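PDB 4N6F: putative thiosugar synthase from Amycolatopsis orientalis, which probably uses sulfur delivered by a sulfur-carrier protein to build a 2-thiosugar from a hexose phosphate on a ThiG-like TIM barrel. Local coordinates for residues R162-A165 and S166-S170; R98-R101 and D102-I106; P37-R40 and D41-A45. One frame throughout, in Å; residues are numbered along the deposited sequence.

Contact 1: residues R162-A165 and S166-S170. With F6R (fructose -6-phosphate), chain F.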
# COMPACT_ATOMS: atom_id res chain seq x y z
N ARG A 162 -2.35 20.67 2.58
CA ARG A 162 -2.10 19.78 1.46
C ARG A 162 -0.66 20.03 1.02
O ARG A 162 -0.25 21.19 0.83
CB ARG A 162 -3.10 20.02 0.33
CG ARG A 162 -4.55 19.76 0.73
CD ARG A 162 -5.54 20.69 0.03
NE ARG A 162 -5.36 20.64 -1.42
CZ ARG A 162 -5.39 21.69 -2.24
NH1 ARG A 162 -5.17 21.50 -3.54
NH2 ARG A 162 -5.62 22.92 -1.80
N VAL A 163 0.11 18.95 0.89
CA VAL A 163 1.55 19.04 0.63
C VAL A 163 1.89 18.24 -0.64
O VAL A 163 1.46 17.11 -0.79
CB VAL A 163 2.35 18.51 1.85
CG1 VAL A 163 3.83 18.46 1.55
CG2 VAL A 163 2.09 19.39 3.06
N MET A 164 2.65 18.85 -1.54
CA MET A 164 2.89 18.26 -2.86
C MET A 164 3.88 17.12 -2.76
O MET A 164 4.96 17.28 -2.22
CB MET A 164 3.41 19.30 -3.85
CG MET A 164 3.83 18.72 -5.19
SD MET A 164 4.02 19.96 -6.50
CE MET A 164 2.44 19.80 -7.32
N ALA A 165 3.46 15.96 -3.27
CA ALA A 165 4.31 14.77 -3.31
C ALA A 165 5.23 14.80 -4.53
O ALA A 165 6.42 14.52 -4.43
CB ALA A 165 3.43 13.52 -3.34
N SER A 166 4.66 15.10 -5.70
CA SER A 166 5.42 15.27 -6.94
C SER A 166 4.55 16.06 -7.92
O SER A 166 3.43 16.44 -7.56
CB SER A 166 5.83 13.91 -7.51
OG SER A 166 4.70 13.11 -7.76
N PRO A 167 5.06 16.34 -9.13
CA PRO A 167 4.28 17.24 -9.99
C PRO A 167 2.91 16.70 -10.37
O PRO A 167 2.72 15.49 -10.51
CB PRO A 167 5.18 17.40 -11.23
CG PRO A 167 6.56 17.17 -10.72
CD PRO A 167 6.40 16.08 -9.69
N VAL A 168 1.97 17.63 -10.52
CA VAL A 168 0.59 17.31 -10.84
C VAL A 168 0.51 16.54 -12.14
O VAL A 168 1.14 16.91 -13.13
CB VAL A 168 -0.26 18.59 -10.93
CG1 VAL A 168 -1.65 18.31 -11.47
CG2 VAL A 168 -0.37 19.23 -9.55
N ALA A 169 -0.28 15.47 -12.13
CA ALA A 169 -0.55 14.62 -13.31
C ALA A 169 0.62 13.76 -13.72
O ALA A 169 0.56 13.08 -14.74
CB ALA A 169 -1.04 15.45 -14.51
N SER A 170 1.66 13.71 -12.90
CA SER A 170 2.89 13.05 -13.29
C SER A 170 2.95 11.58 -12.91
O SER A 170 3.77 10.85 -13.46
CB SER A 170 4.09 13.78 -12.68
OG SER A 170 4.24 13.46 -11.31
C1 F6R F . -6.83 21.01 -6.37
C2 F6R F . -7.07 19.87 -7.31
C3 F6R F . -6.05 19.42 -8.32
C4 F6R F . -4.98 18.61 -7.58
C5 F6R F . -4.13 17.78 -8.55
C6 F6R F . -3.47 16.61 -7.84
O2 F6R F . -8.13 19.23 -7.24
O3 F6R F . -5.44 20.48 -9.06
O4 F6R F . -4.12 19.50 -6.86
O5 F6R F . -4.91 17.27 -9.63
O6 F6R F . -2.57 15.99 -8.75
P F6R F . -2.91 14.65 -9.54
O1P F6R F . -3.85 15.11 -10.62
O2P F6R F . -3.55 13.71 -8.56
O3P F6R F . -1.54 14.19 -9.96
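The buried guanidinium of Arg162 meets the bound fructose 6-phosphate obliquely, NH1 lying 3.3 Å from C1 of the sugar. Other partners fix its plane: NE is salt-bridged to Glu194, NH1 to Asp112, and NH2 gives a hydrogen bond to the carbonyl of Leu140. The flat peptide group of Ser166 is touched by Met164, whose chain folds round the oxygen: CG is 3.3 Å and CE 3.5 Å from Ser166 O. Met164 leaves the backbone with CG opposite its N (chi1 173°) and bends only at the thioether, which sends the methyl CE across Val168 at about a right angle, 3.6 Å from CG2. Strand 161-164 belongs to the TIM barrel, and the loop leaving its C-terminal end carries part of the sugar phosphate site, the usual place for ligands in this fold. There Val168 sets CG1 beside the ester oxygen O6 of the ligand, while Ala169 N points at the phosphate and bonds O3P at 2.8 Å, with an angle of 160°. Cutting Met164 back to an alanine would probably open a gap behind Val168 CG2 and let that isopropyl group shift against the sugar phosphate. Pro167 to Ser170 form a type II turn, in which Pro167 O accepts both Ser170 N and Ser170 OG, the latter at 2.7 Å.

Contact 2: residues R98-R101 and D102-I106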
# COMPACT_ATOMS: atom_id res chain seq x y z
N ARG A 98 -14.44 34.61 -1.79
CA ARG A 98 -15.47 35.52 -1.26
C ARG A 98 -16.84 35.28 -1.90
O ARG A 98 -17.86 35.31 -1.22
CB ARG A 98 -15.08 37.00 -1.43
CG ARG A 98 -14.28 37.58 -0.27
CD ARG A 98 -12.85 37.91 -0.67
NE ARG A 98 -12.12 38.58 0.40
CZ ARG A 98 -11.01 39.30 0.24
NH1 ARG A 98 -10.48 39.47 -0.96
NH2 ARG A 98 -10.43 39.87 1.30
N ILE A 99 -16.86 35.05 -3.22
CA ILE A 99 -18.11 34.75 -3.92
C ILE A 99 -18.69 33.42 -3.44
O ILE A 99 -19.88 33.32 -3.15
CB ILE A 99 -17.94 34.74 -5.47
CG1 ILE A 99 -18.10 36.16 -6.03
CG2 ILE A 99 -18.97 33.83 -6.13
CD1 ILE A 99 -16.91 37.07 -5.84
N LEU A 100 -17.83 32.40 -3.35
CA LEU A 100 -18.21 31.10 -2.83
C LEU A 100 -18.96 31.19 -1.50
O LEU A 100 -19.99 30.54 -1.30
CB LEU A 100 -16.96 30.24 -2.64
CG LEU A 100 -17.14 28.99 -1.77
CD1 LEU A 100 -17.90 27.93 -2.54
CD2 LEU A 100 -15.79 28.47 -1.29
N ARG A 101 -18.42 31.99 -0.58
CA ARG A 101 -19.02 32.17 0.74
C ARG A 101 -20.34 32.93 0.65
O ARG A 101 -21.34 32.51 1.23
CB ARG A 101 -18.04 32.92 1.66
CG ARG A 101 -18.56 33.21 3.06
CD ARG A 101 -17.61 34.14 3.80
NE ARG A 101 -17.45 35.41 3.09
CZ ARG A 101 -16.33 36.14 3.06
NH1 ARG A 101 -15.24 35.76 3.71
NH2 ARG A 101 -16.31 37.28 2.36
N ASP A 102 -20.35 34.04 -0.08
CA ASP A 102 -21.53 34.89 -0.19
C ASP A 102 -22.66 34.22 -0.98
O ASP A 102 -23.82 34.30 -0.60
CB ASP A 102 -21.17 36.23 -0.84
CG ASP A 102 -20.15 37.02 -0.03
OD1 ASP A 102 -20.07 36.83 1.21
OD2 ASP A 102 -19.41 37.83 -0.63
N SER A 103 -22.32 33.55 -2.08
CA SER A 103 -23.31 32.91 -2.95
C SER A 103 -23.84 31.59 -2.39
O SER A 103 -25.03 31.29 -2.53
CB SER A 103 -22.75 32.70 -4.36
OG SER A 103 -21.75 31.69 -4.38
N LEU A 104 -22.97 30.79 -1.76
CA LEU A 104 -23.36 29.46 -1.28
C LEU A 104 -23.38 29.28 0.23
O LEU A 104 -23.87 28.25 0.71
CB LEU A 104 -22.41 28.40 -1.85
CG LEU A 104 -22.37 28.20 -3.36
CD1 LEU A 104 -21.40 27.07 -3.67
CD2 LEU A 104 -23.76 27.89 -3.90
N GLY A 105 -22.82 30.22 0.98
CA GLY A 105 -22.67 30.04 2.42
C GLY A 105 -21.70 28.91 2.79
O GLY A 105 -21.82 28.32 3.85
N ILE A 106 -20.76 28.62 1.90
CA ILE A 106 -19.71 27.63 2.17
C ILE A 106 -18.46 28.36 2.65
O ILE A 106 -17.96 29.27 1.98
CB ILE A 106 -19.39 26.80 0.91
CG1 ILE A 106 -20.52 25.79 0.67
CG2 ILE A 106 -18.07 26.06 1.06
CD1 ILE A 106 -20.47 25.14 -0.69
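Leu100 lays its CD1 methyl against two residues at once, 3.8 Å from Leu104 CD1 one turn later and 3.9 Å from Ile106 CB just past the helix. With CG opposite the backbone N (chi1 165°), its branched end swings back toward the helix terminus, and both apolar pairs meet at a slant. One residue earlier, the carbonyl of Ile99 is gripped twice: Ser103 N approaches it almost head-on at 2.7 Å, and Ser103 OG donates at 2.8 Å from above the carbonyl plane, so the hydroxyl is turned back onto its own helix. Arg101 and Asp102 run alongside each other. OD1 of Asp102 lies at the guanidinium edge, 3.5 Å from Arg101 NE, a long salt bridge with the two planes 46° apart, while CA of Arg98 covers one guanidinium face near its rim. At the terminus, Gly105, whose N bonds Arg101 O at 2.7 Å, itself has the positive phi (65°) that turns the chain out of the helix, and Ile106 O comes back to within 3.3 Å of Arg101 CA in a CA-H...O contact. Further out, Glu135 holds both arginines, taking Arg98 NH2 and Arg101 NH1, and Glu131 gives Arg98 NH2 a second carboxylate. Leu104 also rests on Val55 and Pro57, in the loop whose Asp56 and Asp58 bind a calcium ion. This is the C-terminal end of helix 90-104, where a glycine closes the helix and leads into strand 108-111 of a beta-alpha-beta unit in the barrel.

Contact 3: residues P37-R40 and D41-A45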
# COMPACT_ATOMS: atom_id res chain seq x y z
N PRO A 37 -21.70 10.15 -14.34
CA PRO A 37 -21.36 8.76 -14.03
C PRO A 37 -19.97 8.57 -13.41
O PRO A 37 -19.84 7.83 -12.44
CB PRO A 37 -21.42 8.08 -15.40
CG PRO A 37 -22.49 8.83 -16.12
CD PRO A 37 -22.40 10.26 -15.64
N LEU A 38 -18.96 9.22 -13.98
CA LEU A 38 -17.60 9.14 -13.47
C LEU A 38 -17.50 9.65 -12.03
O LEU A 38 -16.89 9.00 -11.18
CB LEU A 38 -16.63 9.94 -14.35
CG LEU A 38 -15.17 10.04 -13.86
CD1 LEU A 38 -14.51 8.67 -13.85
CD2 LEU A 38 -14.36 11.02 -14.68
N VAL A 39 -18.06 10.82 -11.77
CA VAL A 39 -18.01 11.41 -10.44
C VAL A 39 -18.68 10.46 -9.45
O VAL A 39 -18.09 10.10 -8.44
CB VAL A 39 -18.67 12.80 -10.40
CG1 VAL A 39 -18.81 13.29 -8.97
CG2 VAL A 39 -17.85 13.80 -11.20
N ARG A 40 -19.90 10.03 -9.78
CA ARG A 40 -20.66 9.11 -8.94
C ARG A 40 -19.83 7.87 -8.59
O ARG A 40 -19.64 7.55 -7.43
CB ARG A 40 -21.95 8.70 -9.65
CG ARG A 40 -22.81 7.67 -8.93
CD ARG A 40 -23.77 7.02 -9.92
NE ARG A 40 -23.05 6.12 -10.83
CZ ARG A 40 -23.37 5.89 -12.11
NH1 ARG A 40 -22.63 5.05 -12.83
NH2 ARG A 40 -24.39 6.52 -12.69
N ASP A 41 -19.33 7.19 -9.62
CA ASP A 41 -18.67 5.90 -9.41
C ASP A 41 -17.39 6.04 -8.61
O ASP A 41 -17.08 5.22 -7.75
CB ASP A 41 -18.37 5.23 -10.75
CG ASP A 41 -19.63 4.76 -11.48
OD1 ASP A 41 -20.64 4.39 -10.82
OD2 ASP A 41 -19.60 4.75 -12.73
N VAL A 42 -16.65 7.10 -8.89
CA VAL A 42 -15.38 7.36 -8.24
C VAL A 42 -15.58 7.76 -6.78
O VAL A 42 -14.89 7.25 -5.91
CB VAL A 42 -14.58 8.42 -9.05
CG1 VAL A 42 -13.71 9.29 -8.16
CG2 VAL A 42 -13.74 7.74 -10.12
N LEU A 43 -16.54 8.64 -6.50
CA LEU A 43 -16.81 9.03 -5.11
C LEU A 43 -17.34 7.85 -4.29
O LEU A 43 -16.96 7.69 -3.13
CB LEU A 43 -17.75 10.23 -5.02
CG LEU A 43 -17.18 11.58 -5.49
CD1 LEU A 43 -18.25 12.67 -5.42
CD2 LEU A 43 -15.97 12.01 -4.68
N ASN A 44 -18.20 7.02 -4.89
CA ASN A 44 -18.68 5.79 -4.23
C ASN A 44 -17.55 4.81 -3.95
O ASN A 44 -17.35 4.41 -2.82
CB ASN A 44 -19.77 5.08 -5.05
CG ASN A 44 -21.15 5.71 -4.87
OD1 ASN A 44 -21.46 6.27 -3.82
ND2 ASN A 44 -21.98 5.60 -5.90
N ALA A 45 -16.81 4.44 -4.99
CA ALA A 45 -15.76 3.42 -4.85
C ALA A 45 -14.54 3.87 -4.02
O ALA A 45 -13.90 3.05 -3.38
CB ALA A 45 -15.31 2.93 -6.21
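Helix 36-46 follows strand 26-28 in the barrel, and within it Arg40 and its neighbour Asp41 form a side-on salt bridge. NE and NH1 of Arg40 both take the same oxygen: Asp41 OD1 is 3.0 Å from NE and 2.9 Å from NH1. The oxygen lies in the guanidinium plane, but both nitrogens come from one face of the carboxylate, NE well above its plane and NH1 on the syn side; the two planes stand 60° apart. A weak bond from NH1 also reaches Asp41 OD2. The arginine can fold back like this because its chain, extended through CG and CD, kinks at chi3 (71°). CA of Pro37 covers one guanidinium face near the rim, 3.9 Å above it. On the apolar sides, CD1 of Leu38 lies alongside CG2 of Val42, and CG1 of Val39 meets CD1 of Leu43 at 3.6 Å; Val42 and Leu43 turn onto Val28 of strand 26-28. Backbone bonds run from Asp41, Val42, Leu43 and Asn44 to the carbonyls four residues earlier. The remaining nitrogen, Arg40 NH2, is salt-bridged to Glu72, a ligand of a bound calcium ion. Asp41 OD2 sits 3.1 Å from Pro37 O, two acceptors side by side, and the guanidinium, which bridges the carboxylates of Asp41 and Glu72, probably offsets their repulsion and favours an ionised Asp41.

In the fold
The three contacts lie apart in one barrel and do not touch: one at a strand end, two on the outer helices. Contact 1 is the buried one, at the end of a strand and the loop beyond it, where a backbone N-H binds the phosphate and an arginine, held by protein partners, lines the pocket. Contacts 2 and 3 differ in depth, 98-106 at the surface and 37-45 partly buried, their centres about 26 Å apart. In both, an arginine pairs with the aspartate next in sequence, through a long bridge in contact 2 and a closer, hydrogen-bonded one in contact 3, and a glutamate elsewhere takes the arginine too. Contacts 1 and 2 fall on opposite sides of the chain's centre.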